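Local coordinates for manganese-dependent inorganic pyrophosphatase (Methanocaldococcus jannaschii, PDB 2EB0), which hydrolyses inorganic diphosphate to two phosphates as a manganese-dependent family II pyrophosphatase that binds two metal ions per subunit, at residues D11-S14 with I15-I19; T155-D158 with L159-E162; L237-K240 with L241-G245. One frame throughout, in Å; residues are numbered along the deposited sequence.

Contact 1: residues D11-S14 with I15-I19. With MN (manganese (II) ion), chain F; MN (manganese (II) ion), chain E.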
ATOM      1  N   ASP B  11      11.801   7.659  15.782  1.00 27.47           N
ATOM      2  CA  ASP B  11      11.416   7.227  17.116  1.00 25.95           C
ATOM      3  C   ASP B  11      12.000   5.825  17.226  1.00 23.73           C
ATOM      4  O   ASP B  11      12.631   5.334  16.283  1.00 22.56           O
ATOM      5  CB  ASP B  11       9.902   7.183  17.286  1.00 22.56           C
ATOM      6  CG  ASP B  11       9.214   6.476  16.150  1.00 27.31           C
ATOM      7  OD1 ASP B  11       9.853   5.631  15.486  1.00 27.78           O
ATOM      8  OD2 ASP B  11       8.019   6.763  15.930  1.00 31.65           O
ATOM      9  N   THR B  12      11.789   5.183  18.367  1.00 22.74           N
ATOM     10  CA  THR B  12      12.319   3.852  18.590  1.00 21.37           C
ATOM     11  C   THR B  12      11.860   2.820  17.572  1.00 21.28           C
ATOM     12  O   THR B  12      12.650   1.964  17.178  1.00 21.22           O
ATOM     13  CB  THR B  12      11.965   3.362  19.997  1.00 13.53           C
ATOM     14  OG1 THR B  12      12.619   4.201  20.952  1.00 13.65           O
ATOM     15  CG2 THR B  12      12.411   1.911  20.198  1.00 14.38           C
ATOM     16  N   ASP B  13      10.597   2.891  17.152  1.00 19.03           N
ATOM     17  CA  ASP B  13      10.084   1.929  16.174  1.00 22.45           C
ATOM     18  C   ASP B  13      10.900   2.046  14.891  1.00 20.88           C
ATOM     19  O   ASP B  13      11.368   1.049  14.362  1.00 21.44           O
ATOM     20  CB  ASP B  13       8.600   2.182  15.857  1.00 21.91           C
ATOM     21  CG  ASP B  13       7.967   1.042  15.060  1.00 24.03           C
ATOM     22  OD1 ASP B  13       6.945   1.272  14.389  1.00 25.68           O
ATOM     23  OD2 ASP B  13       8.476  -0.095  15.102  1.00 22.13           O
ATOM     24  N   SER B  14      11.070   3.275  14.408  1.00 19.18           N
ATOM     25  CA  SER B  14      11.837   3.542  13.197  1.00 17.73           C
ATOM     26  C   SER B  14      13.278   3.027  13.260  1.00 18.14           C
ATOM     27  O   SER B  14      13.799   2.511  12.273  1.00 16.52           O
ATOM     28  CB  SER B  14      11.869   5.049  12.915  1.00 15.69           C
ATOM     29  OG  SER B  14      10.862   5.425  11.991  1.00 18.38           O
ATOM     30  N   ILE B  15      13.917   3.186  14.417  1.00 18.66           N
ATOM     31  CA  ILE B  15      15.301   2.764  14.603  1.00 18.08           C
ATOM     32  C   ILE B  15      15.416   1.251  14.714  1.00 18.81           C
ATOM     33  O   ILE B  15      16.165   0.633  13.964  1.00 18.11           O
ATOM     34  CB  ILE B  15      15.911   3.440  15.857  1.00 16.04           C
ATOM     35  CG1 ILE B  15      15.973   4.958  15.637  1.00 17.64           C
ATOM     36  CG2 ILE B  15      17.295   2.881  16.161  1.00 12.99           C
ATOM     37  CD1 ILE B  15      16.888   5.384  14.499  1.00 18.47           C
ATOM     38  N   ALA B  16      14.666   0.664  15.644  1.00 18.86           N
ATOM     39  CA  ALA B  16      14.669  -0.780  15.850  1.00 18.64           C
ATOM     40  C   ALA B  16      14.263  -1.537  14.585  1.00 18.33           C
ATOM     41  O   ALA B  16      14.923  -2.495  14.191  1.00 17.71           O
ATOM     42  CB  ALA B  16      13.727  -1.142  16.996  1.00 15.11           C
ATOM     43  N   SER B  17      13.176  -1.112  13.947  1.00 18.80           N
ATOM     44  CA  SER B  17      12.724  -1.777  12.730  1.00 17.77           C
ATOM     45  C   SER B  17      13.749  -1.706  11.603  1.00 17.50           C
ATOM     46  O   SER B  17      13.846  -2.621  10.792  1.00 17.06           O
ATOM     47  CB  SER B  17      11.399  -1.182  12.258  1.00 13.07           C
ATOM     48  OG  SER B  17      10.358  -1.492  13.170  1.00 17.06           O
ATOM     49  N   ALA B  18      14.506  -0.618  11.545  1.00 16.23           N
ATOM     50  CA  ALA B  18      15.525  -0.463  10.511  1.00 17.51           C
ATOM     51  C   ALA B  18      16.671  -1.432  10.769  1.00 17.36           C
ATOM     52  O   ALA B  18      17.152  -2.104   9.858  1.00 17.08           O
ATOM     53  CB  ALA B  18      16.055   0.972  10.500  1.00  7.91           C
ATOM     54  N   ILE B  19      17.103  -1.486  12.022  1.00 24.57           N
ATOM     55  CA  ILE B  19      18.201  -2.354  12.425  1.00 25.41           C
ATOM     56  C   ILE B  19      17.856  -3.832  12.244  1.00 26.30           C
ATOM     57  O   ILE B  19      18.597  -4.576  11.605  1.00 29.18           O
ATOM     58  CB  ILE B  19      18.591  -2.078  13.914  1.00 13.83           C
ATOM     59  CG1 ILE B  19      19.371  -0.770  14.005  1.00 12.32           C
ATOM     60  CG2 ILE B  19      19.409  -3.225  14.481  1.00 11.27           C
ATOM     61  CD1 ILE B  19      19.612  -0.308  15.412  1.00 15.18           C
TER
HETATM   62 MN    MN F 504       7.552   6.015  13.846  1.00 34.39          MN
HETATM   63 MN    MN E 503       5.851   3.110  14.240  1.00 34.64          MN

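Contact 2: residues T155-D158 with L159-E162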
ATOM      1  N   THR B 155      -4.106   1.911  18.944  1.00 26.10           N
ATOM      2  CA  THR B 155      -3.525   1.188  17.818  1.00 25.78           C
ATOM      3  C   THR B 155      -3.136  -0.197  18.324  1.00 25.73           C
ATOM      4  O   THR B 155      -2.923  -1.130  17.542  1.00 25.77           O
ATOM      5  CB  THR B 155      -2.245   1.845  17.296  1.00 30.10           C
ATOM      6  OG1 THR B 155      -1.342   2.060  18.391  1.00 30.66           O
ATOM      7  CG2 THR B 155      -2.563   3.156  16.597  1.00 31.43           C
ATOM      8  N   THR B 156      -3.037  -0.320  19.643  1.00 19.43           N
ATOM      9  CA  THR B 156      -2.677  -1.588  20.249  1.00 18.72           C
ATOM     10  C   THR B 156      -3.680  -2.650  19.837  1.00 17.98           C
ATOM     11  O   THR B 156      -4.885  -2.433  19.905  1.00 19.55           O
ATOM     12  CB  THR B 156      -2.691  -1.521  21.784  1.00 20.99           C
ATOM     13  OG1 THR B 156      -1.804  -0.491  22.237  1.00 21.91           O
ATOM     14  CG2 THR B 156      -2.260  -2.859  22.367  1.00 17.35           C
ATOM     15  N   THR B 157      -3.166  -3.788  19.392  1.00 20.26           N
ATOM     16  CA  THR B 157      -3.987  -4.917  18.993  1.00 19.26           C
ATOM     17  C   THR B 157      -3.468  -6.135  19.757  1.00 20.33           C
ATOM     18  O   THR B 157      -2.398  -6.081  20.393  1.00 17.39           O
ATOM     19  CB  THR B 157      -3.894  -5.198  17.474  1.00 27.22           C
ATOM     20  OG1 THR B 157      -2.542  -5.517  17.127  1.00 28.18           O
ATOM     21  CG2 THR B 157      -4.352  -3.988  16.672  1.00 28.27           C
ATOM     22  N   ASP B 158      -4.231  -7.223  19.703  1.00 22.65           N
ATOM     23  CA  ASP B 158      -3.863  -8.455  20.393  1.00 24.44           C
ATOM     24  C   ASP B 158      -2.515  -8.928  19.887  1.00 22.46           C
ATOM     25  O   ASP B 158      -1.706  -9.440  20.650  1.00 25.75           O
ATOM     26  CB  ASP B 158      -4.920  -9.543  20.153  1.00 37.72           C
ATOM     27  CG  ASP B 158      -6.220  -9.275  20.897  1.00 42.31           C
ATOM     28  OD1 ASP B 158      -7.184 -10.044  20.703  1.00 44.71           O
ATOM     29  OD2 ASP B 158      -6.282  -8.303  21.680  1.00 46.00           O
ATOM     30  N   LEU B 159      -2.279  -8.737  18.595  1.00 24.33           N
ATOM     31  CA  LEU B 159      -1.024  -9.147  17.982  1.00 24.71           C
ATOM     32  C   LEU B 159       0.139  -8.452  18.691  1.00 23.03           C
ATOM     33  O   LEU B 159       1.132  -9.087  19.026  1.00 23.49           O
ATOM     34  CB  LEU B 159      -1.012  -8.791  16.486  1.00 20.24           C
ATOM     35  CG  LEU B 159      -0.078  -9.595  15.572  1.00 23.33           C
ATOM     36  CD1 LEU B 159       0.015  -8.930  14.197  1.00 23.06           C
ATOM     37  CD2 LEU B 159       1.296  -9.687  16.184  1.00 27.07           C
ATOM     38  N   ASP B 160       0.008  -7.148  18.914  1.00 14.83           N
ATOM     39  CA  ASP B 160       1.051  -6.385  19.585  1.00 16.75           C
ATOM     40  C   ASP B 160       1.407  -7.029  20.932  1.00 17.27           C
ATOM     41  O   ASP B 160       2.581  -7.226  21.251  1.00 17.42           O
ATOM     42  CB  ASP B 160       0.593  -4.933  19.799  1.00 17.88           C
ATOM     43  CG  ASP B 160       0.400  -4.171  18.477  1.00 21.34           C
ATOM     44  OD1 ASP B 160       1.408  -3.860  17.795  1.00 19.04           O
ATOM     45  OD2 ASP B 160      -0.761  -3.883  18.114  1.00 22.01           O
ATOM     46  N   LYS B 161       0.395  -7.371  21.713  1.00 27.05           N
ATOM     47  CA  LYS B 161       0.625  -7.978  23.021  1.00 29.22           C
ATOM     48  C   LYS B 161       1.232  -9.370  22.891  1.00 28.30           C
ATOM     49  O   LYS B 161       2.180  -9.709  23.592  1.00 30.74           O
ATOM     50  CB  LYS B 161      -0.687  -8.062  23.804  1.00 33.36           C
ATOM     51  CG  LYS B 161      -1.373  -6.728  24.022  1.00 34.76           C
ATOM     52  CD  LYS B 161      -2.417  -6.847  25.108  1.00 36.46           C
ATOM     53  CE  LYS B 161      -3.254  -5.590  25.236  1.00 39.82           C
ATOM     54  NZ  LYS B 161      -4.185  -5.421  24.085  1.00 42.59           N
ATOM     55  N   GLU B 162       0.680 -10.166  21.985  1.00 25.86           N
ATOM     56  CA  GLU B 162       1.150 -11.531  21.756  1.00 26.40           C
ATOM     57  C   GLU B 162       2.625 -11.528  21.364  1.00 25.99           C
ATOM     58  O   GLU B 162       3.423 -12.325  21.852  1.00 26.43           O
ATOM     59  CB  GLU B 162       0.311 -12.173  20.654  1.00 50.36           C
ATOM     60  CG  GLU B 162       0.757 -13.558  20.243  1.00 57.48           C
ATOM     61  CD  GLU B 162      -0.039 -14.094  19.067  1.00 60.57           C
ATOM     62  OE1 GLU B 162       0.259 -15.219  18.610  1.00 61.35           O
ATOM     63  OE2 GLU B 162      -0.964 -13.388  18.601  1.00 62.11           O
TER

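Contact 3: residues L237-K240 with L241-G245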
ATOM      1  N   LEU B 237       5.565  27.632  17.211  1.00 29.97           N
ATOM      2  CA  LEU B 237       4.764  26.966  16.192  1.00 30.62           C
ATOM      3  C   LEU B 237       4.155  27.984  15.221  1.00 31.24           C
ATOM      4  O   LEU B 237       3.922  27.675  14.050  1.00 29.43           O
ATOM      5  CB  LEU B 237       3.669  26.115  16.844  1.00 20.83           C
ATOM      6  CG  LEU B 237       4.126  24.896  17.672  1.00 19.96           C
ATOM      7  CD1 LEU B 237       2.908  24.148  18.180  1.00 19.59           C
ATOM      8  CD2 LEU B 237       4.982  23.961  16.832  1.00 17.49           C
ATOM      9  N   GLU B 238       3.908  29.198  15.708  0.50  8.82           N
ATOM     10  CA  GLU B 238       3.343  30.245  14.869  0.50 11.23           C
ATOM     11  C   GLU B 238       4.379  30.681  13.857  0.50 12.05           C
ATOM     12  O   GLU B 238       4.054  30.981  12.711  0.50 11.07           O
ATOM     13  CB  GLU B 238       2.909  31.445  15.715  0.50 38.39           C
ATOM     14  CG  GLU B 238       1.659  31.195  16.537  1.00 41.66           C
ATOM     15  CD  GLU B 238       1.181  32.432  17.276  1.00 44.09           C
ATOM     16  OE1 GLU B 238       1.917  32.928  18.154  1.00 46.97           O
ATOM     17  OE2 GLU B 238       0.066  32.910  16.979  1.00 43.81           O
ATOM     18  N   GLU B 239       5.633  30.705  14.300  1.00 30.20           N
ATOM     19  CA  GLU B 239       6.761  31.086  13.458  1.00 32.19           C
ATOM     20  C   GLU B 239       7.036  30.001  12.430  1.00 31.36           C
ATOM     21  O   GLU B 239       7.292  30.289  11.262  1.00 31.99           O
ATOM     22  CB  GLU B 239       8.013  31.302  14.315  1.00102.46           C
ATOM     23  CG  GLU B 239       7.978  32.558  15.167  1.00108.50           C
ATOM     24  CD  GLU B 239       8.061  33.825  14.334  1.00114.61           C
ATOM     25  OE1 GLU B 239       7.978  34.928  14.916  1.00118.11           O
ATOM     26  OE2 GLU B 239       8.213  33.720  13.099  1.00117.16           O
ATOM     27  N   LYS B 240       6.988  28.751  12.877  1.00 33.92           N
ATOM     28  CA  LYS B 240       7.227  27.614  12.002  1.00 34.48           C
ATOM     29  C   LYS B 240       6.173  27.586  10.903  1.00 36.16           C
ATOM     30  O   LYS B 240       6.473  27.301   9.742  1.00 38.28           O
ATOM     31  CB  LYS B 240       7.163  26.315  12.804  1.00 29.62           C
ATOM     32  CG  LYS B 240       7.446  25.067  11.995  1.00 29.97           C
ATOM     33  CD  LYS B 240       7.458  23.818  12.889  1.00 28.61           C
ATOM     34  CE  LYS B 240       7.786  22.565  12.087  1.00 29.45           C
ATOM     35  NZ  LYS B 240       9.150  22.649  11.490  1.00 25.73           N
ATOM     36  N   LEU B 241       4.938  27.896  11.281  1.00 32.90           N
ATOM     37  CA  LEU B 241       3.818  27.896  10.349  1.00 34.80           C
ATOM     38  C   LEU B 241       4.040  28.782   9.116  1.00 35.73           C
ATOM     39  O   LEU B 241       4.039  28.292   7.984  1.00 34.35           O
ATOM     40  CB  LEU B 241       2.538  28.336  11.072  1.00 28.98           C
ATOM     41  CG  LEU B 241       1.285  28.463  10.195  1.00 29.98           C
ATOM     42  CD1 LEU B 241       0.598  27.105  10.058  1.00 30.82           C
ATOM     43  CD2 LEU B 241       0.339  29.477  10.815  1.00 29.51           C
ATOM     44  N   LYS B 242       4.235  30.081   9.339  1.00 42.05           N
ATOM     45  CA  LYS B 242       4.426  31.018   8.235  1.00 43.02           C
ATOM     46  C   LYS B 242       5.761  30.921   7.492  1.00 43.38           C
ATOM     47  O   LYS B 242       5.814  31.150   6.281  1.00 42.63           O
ATOM     48  CB  LYS B 242       4.209  32.453   8.724  1.00 60.86           C
ATOM     49  CG  LYS B 242       5.095  32.877   9.872  1.00 63.66           C
ATOM     50  CD  LYS B 242       4.734  34.279  10.333  1.00 67.64           C
ATOM     51  CE  LYS B 242       5.663  34.766  11.438  1.00 67.50           C
ATOM     52  NZ  LYS B 242       7.075  34.863  10.972  1.00 65.87           N
ATOM     53  N   ASN B 243       6.833  30.569   8.197  1.00 31.37           N
ATOM     54  CA  ASN B 243       8.142  30.477   7.555  1.00 31.94           C
ATOM     55  C   ASN B 243       8.345  29.234   6.711  1.00 31.92           C
ATOM     56  O   ASN B 243       9.112  29.255   5.750  1.00 31.91           O
ATOM     57  CB  ASN B 243       9.255  30.569   8.596  1.00 45.20           C
ATOM     58  CG  ASN B 243       9.210  31.866   9.369  1.00 46.18           C
ATOM     59  OD1 ASN B 243       8.780  32.897   8.849  1.00 48.32           O
ATOM     60  ND2 ASN B 243       9.664  31.829  10.612  1.00 48.32           N
ATOM     61  N   GLU B 244       7.664  28.150   7.059  1.00 37.40           N
ATOM     62  CA  GLU B 244       7.806  26.919   6.296  1.00 36.22           C
ATOM     63  C   GLU B 244       6.558  26.648   5.458  1.00 35.42           C
ATOM     64  O   GLU B 244       6.416  25.593   4.841  1.00 34.47           O
ATOM     65  CB  GLU B 244       8.128  25.770   7.248  1.00 41.54           C
ATOM     66  CG  GLU B 244       9.422  26.031   8.018  1.00 44.07           C
ATOM     67  CD  GLU B 244       9.707  25.012   9.102  1.00 46.08           C
ATOM     68  OE1 GLU B 244      10.582  25.289   9.948  1.00 48.84           O
ATOM     69  OE2 GLU B 244       9.070  23.938   9.112  1.00 47.34           O
ATOM     70  N   GLY B 245       5.665  27.632   5.434  1.00 39.76           N
ATOM     71  CA  GLY B 245       4.448  27.541   4.647  1.00 39.43           C
ATOM     72  C   GLY B 245       3.458  26.442   4.976  1.00 38.79           C
ATOM     73  O   GLY B 245       2.923  25.793   4.076  1.00 39.74           O
TER

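Contact 1: residues D11-S14 with I15-I19
D13 and S17 face each other one turn apart at the start of helix 12-25, the helical link of a beta-alpha-beta unit in the DHH domain that runs from strand 2-5 to strand 28-31. The S17 hydroxyl donates to D13 OD2 from S17 OG at 3.0 Å, coming from above the carboxylate plane, 49° out of it. D13 CG lies anti to the backbone N (chi1 -169°), a torsion that swings the carboxylate out beside the helix with OD1 on one manganese, 2.1 Å away. The same OD1 also receives T109 N, and OD2 takes A110 N besides S17, so bonds on both oxygens fix the rotation of the group. D66, H88 and D147 complete this metal site.

D11 works differently. As N-cap it accepts S14 N on OD1 at 2.9 Å, while its OD2 binds the other manganese, shared with H7 and D66; one short carboxylate therefore both caps the helix and holds a metal, and D11 is firmly held though partly exposed. S14 suits the place next to the ions because its small hydroxyl reaches D66, a ligand of both.

The tightly packed part carries the small residues. The side chains of A16 and S17 meet L139 of helix 134-148 and I113 of helix 109-118, consistent with close packing there. T12 is buried too, its hydroxyl engaged by E38 and T39. The looser part is at I19, partly exposed, which reaches V48 and P51 rather than the first turn. Along the backbone A16 N meets T12 O at 2.8 Å, nearly straight at 165°, whereas the bond from A18 N to S14 O is longer, 3.3 Å.

Contact 2: residues T155-D158 with L159-E162
T157 OG1 stands between its own backbone N and carbonyl carbon (chi1 61°), and D160 CG, anti to the carbonyl carbon at chi1 -65°, leans back toward the N-cap to meet it. The two side chains cross obliquely, with D160 OD2 the shared target: T157 OG1 donates to D160 OD2 at 2.6 Å and T157 N donates to the same D160 OD2 at 2.7 Å. The amide uses the anti lone pair, while the hydroxyl comes from above the carboxylate plane, 51° out of it. Two donors from one residue thus hold a single oxygen, and G107 N is a further partner. The other oxygen, OD1, is taken by T111 on helix 109-118. A buried carboxylate is in this way satisfied on both oxygens. These donors would probably stabilise its negative charge, and so suit an aspartate to this buried place.

This is the N-terminus of helix 158-171, with T157 as N-cap residue. The aspartate three places on makes the N-H-accepting half of a capping box, while the T157 hydroxyl is itself a donor to D160. Threonine suits the cap because its short branch keeps the hydroxyl within reach of that aspartate.

K161 N reaches T157 O only weakly, at 3.3 Å, whereas E162 N meets D158 O at 2.8 Å, nearly straight. On the open side the K161 chain bends at its end and crosses T156 at about a right angle, NZ lying 3.6 Å from T156 CG2. D158 OD2 stays 4.3 Å from K161 NZ, too far for a salt bridge. L159 turns instead to helix 109-118, against T111 and E115.

Contact 3: residues L237-K240 with L241-G245
L237 opens the last turns of helix 230-243 by accepting L241 N on its carbonyl oxygen at 3.0 Å, and L241 CB packs over that same oxygen. Both leucines suit the side of the helix that faces the sheet. E238 follows, its side chain touching V266 of strand 260-267, and its carbonyl receives K242 N only weakly, at 3.5 Å.

E239 lies on the solvent side and its side chain is poorly ordered, yet as modelled it forms a salt bridge with K242, NZ to OE2 at 2.7 Å. The two chains run alongside each other, pointing the same way; K242 CG sits between the backbone N and carbonyl carbon (chi1 57°), and the lysine bends at its end to meet OE2 on the syn side. N243 ND2 adds a weak bond to E239 OE2 at 3.4 Å.

K240 makes the second salt bridge, i to i+4. Its CG is anti to the backbone N (chi1 -178°), and the chain stays extended until a bend at the ammonium end; NZ then lies 2.7 Å from E244 OE2, 17° out of the carboxylate plane. Lysine suits this place because its long methylene stem passes E244 at a slant, CG coming within 3.5 Å of E244 OE2, while the charged end also forms a cation-pi contact with F203. A methionine here would probably leave E244 without its charged mate and F203 without its cation. E244 N donates to K240 O, and G245 then takes a positive phi.

In the DHHA2 domain the helix lies against the mixed sheet: L237 meets F251, L264 and V266, L241 rests on V266 and Y246, and K240 touches I249 of strand 248-255.

Contact 1 is buried and contact 2 partly so, whereas contact 3 lies on the surface of the DHHA2 domain. The first two share neighbours: helices 109-118 and 134-148 receive side chains from both, though their atoms stay about 8 Å apart at the nearest. In each an aspartate carboxylate is held by several donors at the start of a helix, but only contact 1 binds manganese. Contact 3, its centre about 29 Å from that of contact 1 and 37 Å from that of contact 2, marks a helix C-terminus instead, and it relies on lysine-glutamate salt bridges, chemistry suited to the solvent-facing side of a helix whose leucines pack on the sheet.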